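Local coordinates for protein carboxynorspermidine decarboxylase (PDB 3N29) that probably catalyses the pyridoxal-phosphate-dependent decarboxylation of carboxynorspermidine to norspermidine, a step in polyamine synthesis, at residues S333-K336 / E337-A341; M395-D398 / H399-L403; K244-V248 / E249-A253. All coordinates share one frame; numbering follows the deposited sequence.

Contact 1: S333-K336 / E337-A341; sequences SDLK and ENEFA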
ATOM      1  N   SER A 333      21.139  11.435 -14.589  1.00 14.71           N
ATOM      2  CA  SER A 333      21.747  11.935 -15.820  1.00 16.74           C
ATOM      3  C   SER A 333      21.522  13.421 -15.970  1.00 16.68           C
ATOM      4  O   SER A 333      20.837  14.052 -15.160  1.00 17.15           O
ATOM      5  CB  SER A 333      21.168  11.196 -17.034  1.00 17.66           C
ATOM      6  OG  SER A 333      19.802  11.541 -17.216  1.00 23.08           O
ATOM      7  N   ASP A 334      22.139  14.000 -17.000  1.00 16.38           N
ATOM      8  CA  ASP A 334      22.068  15.403 -17.253  1.00 17.05           C
ATOM      9  C   ASP A 334      21.120  15.712 -18.392  1.00 17.61           C
ATOM     10  O   ASP A 334      20.981  14.905 -19.290  1.00 14.89           O
ATOM     11  CB  ASP A 334      23.442  15.900 -17.627  1.00 17.97           C
ATOM     12  CG  ASP A 334      24.356  15.930 -16.446  1.00 23.14           C
ATOM     13  OD1 ASP A 334      24.103  16.817 -15.590  1.00 26.40           O
ATOM     14  OD2 ASP A 334      25.312  15.115 -16.403  1.00 27.87           O
ATOM     15  N   LEU A 335      20.503  16.901 -18.332  1.00 16.92           N
ATOM     16  CA  LEU A 335      19.624  17.386 -19.364  1.00 18.83           C
ATOM     17  C   LEU A 335      20.447  17.590 -20.662  1.00 19.42           C
ATOM     18  O   LEU A 335      21.546  18.093 -20.596  1.00 19.44           O
ATOM     19  CB  LEU A 335      18.990  18.696 -18.919  1.00 18.65           C
ATOM     20  CG  LEU A 335      17.855  19.267 -19.766  1.00 19.14           C
ATOM     21  CD1 LEU A 335      16.693  18.235 -19.937  1.00 15.56           C
ATOM     22  CD2 LEU A 335      17.385  20.571 -19.128  1.00 21.75           C
ATOM     23  N   LYS A 336      19.945  17.112 -21.790  1.00 20.23           N
ATOM     24  CA  LYS A 336      20.603  17.411 -23.054  1.00 22.51           C
ATOM     25  C   LYS A 336      20.046  18.691 -23.667  1.00 22.74           C
ATOM     26  O   LYS A 336      19.045  19.247 -23.251  1.00 21.88           O
ATOM     27  CB  LYS A 336      20.521  16.252 -24.007  1.00 22.61           C
ATOM     28  CG  LYS A 336      21.137  14.966 -23.453  1.00 25.93           C
ATOM     29  CD  LYS A 336      20.994  13.824 -24.452  1.00 30.19           C
ATOM     30  CE  LYS A 336      21.941  12.680 -24.116  1.00 33.07           C
ATOM     31  NZ  LYS A 336      22.698  12.222 -25.338  1.00 36.79           N
ATOM     32  N   GLU A 337      20.716  19.093 -24.725  1.00 25.08           N
ATOM     33  CA  GLU A 337      20.632  20.392 -25.296  1.00 26.43           C
ATOM     34  C   GLU A 337      19.175  20.758 -25.699  1.00 25.77           C
ATOM     35  O   GLU A 337      18.687  21.868 -25.367  1.00 27.34           O
ATOM     36  CB  GLU A 337      21.659  20.421 -26.492  1.00 27.79           C
ATOM     37  CG  GLU A 337      23.221  20.081 -26.053  1.00 32.12           C
ATOM     38  CD  GLU A 337      23.590  18.583 -25.567  1.00 36.30           C
ATOM     39  OE1 GLU A 337      23.218  17.554 -26.180  1.00 39.36           O
ATOM     40  OE2 GLU A 337      24.339  18.432 -24.578  1.00 40.45           O
ATOM     41  N   ASN A 338      18.483  19.858 -26.390  1.00 23.57           N
ATOM     42  CA  ASN A 338      17.138  20.180 -26.914  1.00 23.41           C
ATOM     43  C   ASN A 338      16.013  19.515 -26.068  1.00 21.33           C
ATOM     44  O   ASN A 338      14.945  19.255 -26.556  1.00 21.79           O
ATOM     45  CB  ASN A 338      16.996  19.758 -28.381  1.00 23.33           C
ATOM     46  CG  ASN A 338      17.937  20.539 -29.357  1.00 26.50           C
ATOM     47  OD1 ASN A 338      18.270  21.729 -29.175  1.00 28.09           O
ATOM     48  ND2 ASN A 338      18.350  19.853 -30.407  1.00 27.35           N
ATOM     49  N   GLU A 339      16.260  19.242 -24.792  1.00 18.88           N
ATOM     50  CA  GLU A 339      15.226  18.653 -23.918  1.00 16.91           C
ATOM     51  C   GLU A 339      14.583  19.621 -22.937  1.00 15.87           C
ATOM     52  O   GLU A 339      15.068  20.727 -22.721  1.00 14.13           O
ATOM     53  CB  GLU A 339      15.839  17.518 -23.143  1.00 17.38           C
ATOM     54  CG  GLU A 339      16.315  16.348 -24.065  1.00 18.83           C
ATOM     55  CD  GLU A 339      17.053  15.297 -23.265  1.00 21.79           C
ATOM     56  OE1 GLU A 339      17.689  15.637 -22.236  1.00 19.12           O
ATOM     57  OE2 GLU A 339      16.946  14.121 -23.610  1.00 19.96           O
ATOM     58  N   PHE A 340      13.510  19.153 -22.289  1.00 14.34           N
ATOM     59  CA  PHE A 340      12.793  19.916 -21.271  1.00 13.35           C
ATOM     60  C   PHE A 340      12.627  19.035 -20.031  1.00 12.39           C
ATOM     61  O   PHE A 340      12.157  17.899 -20.156  1.00 12.70           O
ATOM     62  CB  PHE A 340      11.424  20.314 -21.797  1.00 12.82           C
ATOM     63  CG  PHE A 340      11.497  21.085 -23.069  1.00 16.63           C
ATOM     64  CD1 PHE A 340      11.731  22.471 -23.035  1.00 18.49           C
ATOM     65  CD2 PHE A 340      11.453  20.443 -24.281  1.00 17.40           C
ATOM     66  CE1 PHE A 340      11.867  23.192 -24.221  1.00 17.82           C
ATOM     67  CE2 PHE A 340      11.569  21.188 -25.494  1.00 19.50           C
ATOM     68  CZ  PHE A 340      11.807  22.538 -25.437  1.00 16.92           C
ATOM     69  N   ALA A 341      13.089  19.526 -18.868  1.00 11.98           N
ATOM     70  CA  ALA A 341      12.997  18.794 -17.598  1.00 11.66           C
ATOM     71  C   ALA A 341      11.677  19.080 -16.882  1.00 10.85           C
ATOM     72  O   ALA A 341      11.296  20.281 -16.710  1.00 12.22           O
ATOM     73  CB  ALA A 341      14.175  19.205 -16.638  1.00 11.10           C
TER

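Contact 2: M395-D398 / H399-L403; sequences MLLD and HKNEL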
ATOM      1  N   MET A 395      -7.367  -2.385 -18.056  1.00  6.28           N
ATOM      2  CA  MET A 395      -7.713  -2.542 -19.451  1.00  6.27           C
ATOM      3  C   MET A 395      -6.744  -3.502 -20.129  1.00  5.99           C
ATOM      4  O   MET A 395      -5.601  -3.698 -19.668  1.00  7.82           O
ATOM      5  CB  MET A 395      -7.658  -1.166 -20.168  1.00  6.83           C
ATOM      6  CG  MET A 395      -8.504  -0.019 -19.492  1.00  7.83           C
ATOM      7  SD  MET A 395      -8.517   1.517 -20.545  1.00  2.00           S
ATOM      8  CE  MET A 395      -9.990   1.128 -21.450  1.00 10.09           C
ATOM      9  N   LEU A 396      -7.218  -4.064 -21.212  1.00  7.24           N
ATOM     10  CA  LEU A 396      -6.541  -5.047 -22.027  1.00  7.40           C
ATOM     11  C   LEU A 396      -6.490  -4.559 -23.447  1.00  8.32           C
ATOM     12  O   LEU A 396      -7.516  -4.383 -24.074  1.00  8.51           O
ATOM     13  CB  LEU A 396      -7.255  -6.406 -21.931  1.00  7.04           C
ATOM     14  CG  LEU A 396      -6.578  -7.476 -22.812  1.00 10.44           C
ATOM     15  CD1 LEU A 396      -5.255  -7.839 -22.227  1.00 14.11           C
ATOM     16  CD2 LEU A 396      -7.451  -8.701 -23.060  1.00 15.50           C
ATOM     17  N   LEU A 397      -5.292  -4.367 -24.001  1.00  8.11           N
ATOM     18  CA  LEU A 397      -5.130  -4.142 -25.418  1.00  8.26           C
ATOM     19  C   LEU A 397      -4.936  -5.501 -26.044  1.00  9.16           C
ATOM     20  O   LEU A 397      -3.909  -6.141 -25.871  1.00  9.67           O
ATOM     21  CB  LEU A 397      -3.906  -3.255 -25.712  1.00  8.59           C
ATOM     22  CG  LEU A 397      -3.605  -2.943 -27.175  1.00  9.96           C
ATOM     23  CD1 LEU A 397      -4.756  -2.103 -27.754  1.00 14.18           C
ATOM     24  CD2 LEU A 397      -2.228  -2.182 -27.366  1.00 15.65           C
ATOM     25  N   ASP A 398      -5.921  -5.941 -26.778  1.00  6.82           N
ATOM     26  CA  ASP A 398      -5.974  -7.314 -27.223  1.00  9.58           C
ATOM     27  C   ASP A 398      -5.195  -7.588 -28.472  1.00  9.67           C
ATOM     28  O   ASP A 398      -4.539  -6.707 -28.999  1.00  8.83           O
ATOM     29  CB  ASP A 398      -7.424  -7.829 -27.287  1.00  9.11           C
ATOM     30  CG  ASP A 398      -8.212  -7.277 -28.434  1.00 12.72           C
ATOM     31  OD1 ASP A 398      -7.601  -6.814 -29.430  1.00 14.67           O
ATOM     32  OD2 ASP A 398      -9.479  -7.415 -28.371  1.00 12.02           O
ATOM     33  N   HIS A 399      -5.213  -8.829 -28.934  1.00 11.44           N
ATOM     34  CA  HIS A 399      -4.365  -9.220 -30.072  1.00 12.64           C
ATOM     35  C   HIS A 399      -4.742  -8.590 -31.388  1.00 13.36           C
ATOM     36  O   HIS A 399      -3.940  -8.637 -32.343  1.00 11.78           O
ATOM     37  CB  HIS A 399      -4.308 -10.732 -30.201  1.00 11.49           C
ATOM     38  CG  HIS A 399      -5.623 -11.353 -30.516  1.00 18.15           C
ATOM     39  ND1 HIS A 399      -6.566 -11.657 -29.550  1.00 23.48           N
ATOM     40  CD2 HIS A 399      -6.167 -11.706 -31.705  1.00 20.03           C
ATOM     41  CE1 HIS A 399      -7.626 -12.196 -30.139  1.00 24.13           C
ATOM     42  NE2 HIS A 399      -7.404 -12.240 -31.440  1.00 24.00           N
ATOM     43  N   LYS A 400      -5.950  -8.019 -31.463  1.00 13.05           N
ATOM     44  CA  LYS A 400      -6.395  -7.264 -32.636  1.00 14.12           C
ATOM     45  C   LYS A 400      -6.127  -5.764 -32.437  1.00 14.87           C
ATOM     46  O   LYS A 400      -6.588  -4.964 -33.215  1.00 13.22           O
ATOM     47  CB  LYS A 400      -7.888  -7.511 -32.906  1.00 14.73           C
ATOM     48  CG  LYS A 400      -8.192  -8.930 -33.375  1.00 19.13           C
ATOM     49  CD  LYS A 400      -9.675  -9.251 -33.575  1.00 23.84           C
ATOM     50  CE  LYS A 400      -9.830 -10.534 -34.408  1.00 27.05           C
ATOM     51  NZ  LYS A 400     -11.252 -10.902 -34.727  1.00 28.85           N
ATOM     52  N   ASN A 401      -5.364  -5.388 -31.420  1.00 14.46           N
ATOM     53  CA  ASN A 401      -5.160  -3.980 -31.101  1.00 16.86           C
ATOM     54  C   ASN A 401      -6.442  -3.222 -30.749  1.00 16.68           C
ATOM     55  O   ASN A 401      -6.522  -2.047 -30.965  1.00 17.62           O
ATOM     56  CB  ASN A 401      -4.424  -3.243 -32.246  1.00 18.18           C
ATOM     57  CG  ASN A 401      -2.924  -3.414 -32.171  1.00 21.63           C
ATOM     58  OD1 ASN A 401      -2.295  -3.658 -33.181  1.00 29.27           O
ATOM     59  ND2 ASN A 401      -2.353  -3.346 -30.982  1.00 21.60           N
ATOM     60  N   GLU A 402      -7.393  -3.895 -30.113  1.00 15.65           N
ATOM     61  CA  GLU A 402      -8.581  -3.300 -29.566  1.00 15.87           C
ATOM     62  C   GLU A 402      -8.508  -3.249 -28.014  1.00 15.40           C
ATOM     63  O   GLU A 402      -8.086  -4.239 -27.370  1.00 16.05           O
ATOM     64  CB  GLU A 402      -9.769  -4.124 -30.054  1.00 15.48           C
ATOM     65  CG  GLU A 402      -9.878  -4.038 -31.611  1.00 19.64           C
ATOM     66  CD  GLU A 402     -11.144  -4.703 -32.179  1.00 23.75           C
ATOM     67  OE1 GLU A 402     -11.307  -5.954 -32.134  1.00 25.10           O
ATOM     68  OE2 GLU A 402     -11.981  -3.947 -32.679  1.00 29.93           O
ATOM     69  N   LEU A 403      -8.879  -2.092 -27.457  1.00 13.65           N
ATOM     70  CA  LEU A 403      -8.751  -1.796 -26.020  1.00 13.46           C
ATOM     71  C   LEU A 403     -10.064  -2.186 -25.374  1.00 12.80           C
ATOM     72  O   LEU A 403     -11.144  -1.697 -25.810  1.00 13.47           O
ATOM     73  CB  LEU A 403      -8.502  -0.301 -25.848  1.00 13.65           C
ATOM     74  CG  LEU A 403      -8.135   0.204 -24.468  1.00 17.66           C
ATOM     75  CD1 LEU A 403      -6.856  -0.513 -24.042  1.00 15.39           C
ATOM     76  CD2 LEU A 403      -7.868   1.713 -24.490  1.00 17.20           C
TER

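Contact 3: K244-V248 / E249-A253; sequences KGYDV and EKLIA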
ATOM      1  N   LYS A 244      15.388  -9.833 -20.956  1.00 21.90           N
ATOM      2  CA  LYS A 244      16.328  -9.981 -22.058  1.00 24.64           C
ATOM      3  C   LYS A 244      17.680 -10.361 -21.466  1.00 23.17           C
ATOM      4  O   LYS A 244      18.109  -9.812 -20.455  1.00 22.30           O
ATOM      5  CB  LYS A 244      16.372  -8.683 -22.917  1.00 26.15           C
ATOM      6  CG  LYS A 244      16.808  -7.414 -22.180  1.00 30.51           C
ATOM      7  CD  LYS A 244      16.943  -6.147 -23.141  1.00 35.63           C
ATOM      8  CE  LYS A 244      17.127  -4.780 -22.352  1.00 38.84           C
ATOM      9  NZ  LYS A 244      16.020  -4.504 -21.368  1.00 39.26           N
ATOM     10  N   GLY A 245      18.332 -11.341 -22.067  1.00 23.52           N
ATOM     11  CA  GLY A 245      19.616 -11.798 -21.547  1.00 23.55           C
ATOM     12  C   GLY A 245      19.553 -13.034 -20.642  1.00 23.73           C
ATOM     13  O   GLY A 245      20.574 -13.693 -20.409  1.00 24.06           O
ATOM     14  N   TYR A 246      18.384 -13.404 -20.140  1.00 21.27           N
ATOM     15  CA  TYR A 246      18.323 -14.587 -19.278  1.00 20.48           C
ATOM     16  C   TYR A 246      18.804 -15.832 -20.046  1.00 18.74           C
ATOM     17  O   TYR A 246      18.504 -16.002 -21.276  1.00 20.06           O
ATOM     18  CB  TYR A 246      16.902 -14.796 -18.752  1.00 19.88           C
ATOM     19  CG  TYR A 246      16.772 -15.885 -17.699  1.00 19.01           C
ATOM     20  CD1 TYR A 246      16.782 -15.590 -16.323  1.00 17.01           C
ATOM     21  CD2 TYR A 246      16.617 -17.212 -18.091  1.00 19.20           C
ATOM     22  CE1 TYR A 246      16.661 -16.623 -15.363  1.00 15.21           C
ATOM     23  CE2 TYR A 246      16.460 -18.227 -17.168  1.00 20.57           C
ATOM     24  CZ  TYR A 246      16.535 -17.936 -15.793  1.00 16.85           C
ATOM     25  OH  TYR A 246      16.380 -18.947 -14.886  1.00 13.99           O
ATOM     26  N   ASP A 247      19.495 -16.709 -19.336  1.00 18.28           N
ATOM     27  CA  ASP A 247      20.077 -17.940 -19.940  1.00 18.34           C
ATOM     28  C   ASP A 247      19.042 -19.060 -19.822  1.00 18.65           C
ATOM     29  O   ASP A 247      19.095 -19.892 -18.893  1.00 17.11           O
ATOM     30  CB  ASP A 247      21.347 -18.326 -19.180  1.00 18.99           C
ATOM     31  CG  ASP A 247      22.118 -19.420 -19.854  1.00 20.63           C
ATOM     32  OD1 ASP A 247      21.582 -20.014 -20.805  1.00 16.00           O
ATOM     33  OD2 ASP A 247      23.272 -19.663 -19.430  1.00 21.99           O
ATOM     34  N   VAL A 248      18.092 -19.034 -20.752  1.00 17.38           N
ATOM     35  CA  VAL A 248      16.978 -19.950 -20.794  1.00 18.19           C
ATOM     36  C   VAL A 248      17.490 -21.385 -20.950  1.00 19.28           C
ATOM     37  O   VAL A 248      17.000 -22.323 -20.288  1.00 18.68           O
ATOM     38  CB  VAL A 248      16.050 -19.613 -21.978  1.00 18.36           C
ATOM     39  CG1 VAL A 248      14.923 -20.648 -22.114  1.00 18.22           C
ATOM     40  CG2 VAL A 248      15.412 -18.222 -21.757  1.00 19.56           C
ATOM     41  N   GLU A 249      18.453 -21.534 -21.847  1.00 20.10           N
ATOM     42  CA  GLU A 249      19.048 -22.830 -22.137  1.00 21.96           C
ATOM     43  C   GLU A 249      19.586 -23.463 -20.861  1.00 20.84           C
ATOM     44  O   GLU A 249      19.400 -24.684 -20.643  1.00 21.10           O
ATOM     45  CB  GLU A 249      20.213 -22.702 -23.139  1.00 22.88           C
ATOM     46  CG  GLU A 249      19.838 -22.566 -24.602  1.00 28.79           C
ATOM     47  CD  GLU A 249      21.094 -22.365 -25.500  1.00 36.65           C
ATOM     48  OE1 GLU A 249      22.034 -21.640 -25.072  1.00 40.41           O
ATOM     49  OE2 GLU A 249      21.154 -22.910 -26.646  1.00 41.97           O
ATOM     50  N   LYS A 250      20.280 -22.690 -20.043  1.00 19.15           N
ATOM     51  CA  LYS A 250      20.794 -23.241 -18.801  1.00 19.45           C
ATOM     52  C   LYS A 250      19.699 -23.631 -17.804  1.00 19.19           C
ATOM     53  O   LYS A 250      19.829 -24.645 -17.118  1.00 18.42           O
ATOM     54  CB  LYS A 250      21.729 -22.240 -18.155  1.00 20.64           C
ATOM     55  CG  LYS A 250      22.239 -22.650 -16.823  1.00 21.49           C
ATOM     56  CD  LYS A 250      23.561 -22.030 -16.639  1.00 24.17           C
ATOM     57  CE  LYS A 250      24.200 -22.466 -15.394  1.00 24.91           C
ATOM     58  NZ  LYS A 250      25.583 -22.161 -15.507  1.00 20.59           N
ATOM     59  N   LEU A 251      18.635 -22.813 -17.687  1.00 18.45           N
ATOM     60  CA  LEU A 251      17.514 -23.166 -16.833  1.00 17.62           C
ATOM     61  C   LEU A 251      16.983 -24.512 -17.224  1.00 17.75           C
ATOM     62  O   LEU A 251      16.725 -25.330 -16.348  1.00 17.42           O
ATOM     63  CB  LEU A 251      16.376 -22.152 -16.942  1.00 17.26           C
ATOM     64  CG  LEU A 251      15.068 -22.444 -16.185  1.00 19.37           C
ATOM     65  CD1 LEU A 251      15.316 -22.537 -14.660  1.00 16.43           C
ATOM     66  CD2 LEU A 251      14.008 -21.290 -16.467  1.00 18.39           C
ATOM     67  N   ILE A 252      16.795 -24.736 -18.531  1.00 15.86           N
ATOM     68  CA  ILE A 252      16.221 -25.996 -19.028  1.00 16.10           C
ATOM     69  C   ILE A 252      17.067 -27.232 -18.604  1.00 16.04           C
ATOM     70  O   ILE A 252      16.565 -28.166 -17.999  1.00 16.06           O
ATOM     71  CB  ILE A 252      16.048 -25.977 -20.559  1.00 16.52           C
ATOM     72  CG1 ILE A 252      14.968 -24.953 -20.937  1.00 18.17           C
ATOM     73  CG2 ILE A 252      15.794 -27.476 -21.113  1.00 13.63           C
ATOM     74  CD1 ILE A 252      15.049 -24.378 -22.512  1.00 19.24           C
ATOM     75  N   ALA A 253      18.366 -27.165 -18.841  1.00 17.48           N
ATOM     76  CA  ALA A 253      19.313 -28.211 -18.398  1.00 16.70           C
ATOM     77  C   ALA A 253      19.261 -28.464 -16.865  1.00 17.46           C
ATOM     78  O   ALA A 253      19.104 -29.635 -16.429  1.00 17.42           O
ATOM     79  CB  ALA A 253      20.717 -27.865 -18.876  1.00 17.32           C
TER

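Contact 1: S333-K336 / E337-A341
K336 and E339 are the first and last residues of a type I beta turn that leads the chain into strand 340-345 of the C-terminal beta domain, and they hold each other by backbone and side chain together. The turn's own bond runs from E339 N to K336 O at 3.2 Å. A second bond returns from the side chain: E339 OE1 accepts from K336 N at 2.7 Å, nearly straight at 164°, with the N-H arriving from above the carboxylate plane. E339 has CG anti to its carbonyl carbon (chi1 -64°) and an extended chain beyond, a shape that carries the carboxylate back across the turn, alongside the K336 side chain and pointing the same way. There OE1 also lies 3.4 Å from K336 CB. The other oxygen, OE2, makes a salt bridge to R322 of strand 321-325, so both ends of the carboxylate are engaged and its rotation is fixed.

L335 runs past E339 in the opposite direction. With its CG anti to the backbone N (chi1 -170°), the leucine sends one methyl over the start of the strand, where L335 CD1 meets A341 CB at 4.3 Å and packs against E339 CB at 3.4 Å.

Contact 2: M395-D398 / H399-L403
D398 and E402 pair through their backbones at the end of a beta hairpin in which a type I turn, D398 to N401, followed by a G1 beta bulge at N401, connects strand 393-397 to strand 403-405 in the mixed sheet of the beta domain.

Hydrogen bonds fall into two sets. Between backbones, D398 N gives to E402 O at 2.8 Å in a nearly straight bond (174°), and N401 N closes the turn on D398 O at 2.9 Å. The other set converges on one carboxylate oxygen: D398 OD1 accepts from K400 N at 2.9 Å and from E402 N at 3.0 Å, the two donors coming from opposite faces of the carboxylate plane. This double grip depends on chi1 of 73°, which sets D398 CG between its own backbone N and carbonyl carbon and brings the carboxylate over the turn that follows. D398 OD2 is held by Q404 just beyond, while H399 N is bound by E51 at the start of helix 51-68.

Among charges, the carboxylates of D398 and E402 lie side by side, their planes 61° apart. OD2 of D398 and OE1 of E402 are 4.4 Å from each other, a like-charge approach that the donors around the aspartate may temper.

Van der Waals contacts complete the hairpin. L397 and L403 form a non-hydrogen-bonded antiparallel pair. L397 reaches forward to the last residue of the turn, its CD1 against the N401 carbonyl carbon and its CD2 beside N401 ND2. Further from the turn, in an apolar contact, M395 bends at its last torsion and lays its terminal methyl across L403: M395 CE lies 3.7 Å from L403 CG and 3.8 Å from L403 CD2.

Contact 3: K244-V248 / E249-A253
The N-terminus of helix 248-262 is capped by D247, whose OD1 accepts from K250 N at 3.1 Å. The N-H comes from well above the carboxylate plane, 65° out of it. D247 reaches it with CG anti to the backbone N (chi1 -171°), which swings the carboxylate forward over the first turn. The other oxygen then rests on the lysine stem, with D247 OD2 3.3 Å from K250 CB. The lysine chain runs on, extended, and delivers its ammonium to E213 and D210 of helix 209-223, tying the capped end to the neighbouring helix.

Behind the cap, the first helical bonds start from backbone carbonyls. L251 N meets D247 O at 3.2 Å, in the carbonyl plane, and I252 N meets V248 O at 3.0 Å, close to the line of the C=O bond. D247 thus serves the helix twice, through its side chain and through its main chain, while also forming the centre of an inverse gamma turn.

This helix follows barrel strand 232-234 in the beta/alpha-barrel. In the loop before it, Y246 presents a ring edge to L251: Y246 CE2 lies 3.9 Å from L251 CB, near the ring plane, and the hydroxyl sits by the leucine methyls. L251 also touches V64 of helix 51-68 and L212 of helix 209-223. V248 turns to helix 51-68 as well, reaching V64, and V248 CG1 meets I252 CD1 at 3.8 Å.

Overall arrangement
In all three contacts a carboxylate accepts backbone N-H groups, at two turns and at a helix start. Contacts 1 and 2 belong to the same mixed sheet, their centres about 34 Å apart; contact 3 lies on the other domain, the barrel. Contact 1 is wholly at the surface, with a glutamate at the last turn position reaching back. Contact 2 is partly buried, and its aspartate at the first position takes two donors beside a leucine-methionine cluster. Contact 3, also largely superficial, caps a helix and buries one leucine between helices. Helix 51-68 links the latter two: contact 2 meets its start, contact 3 its later turns.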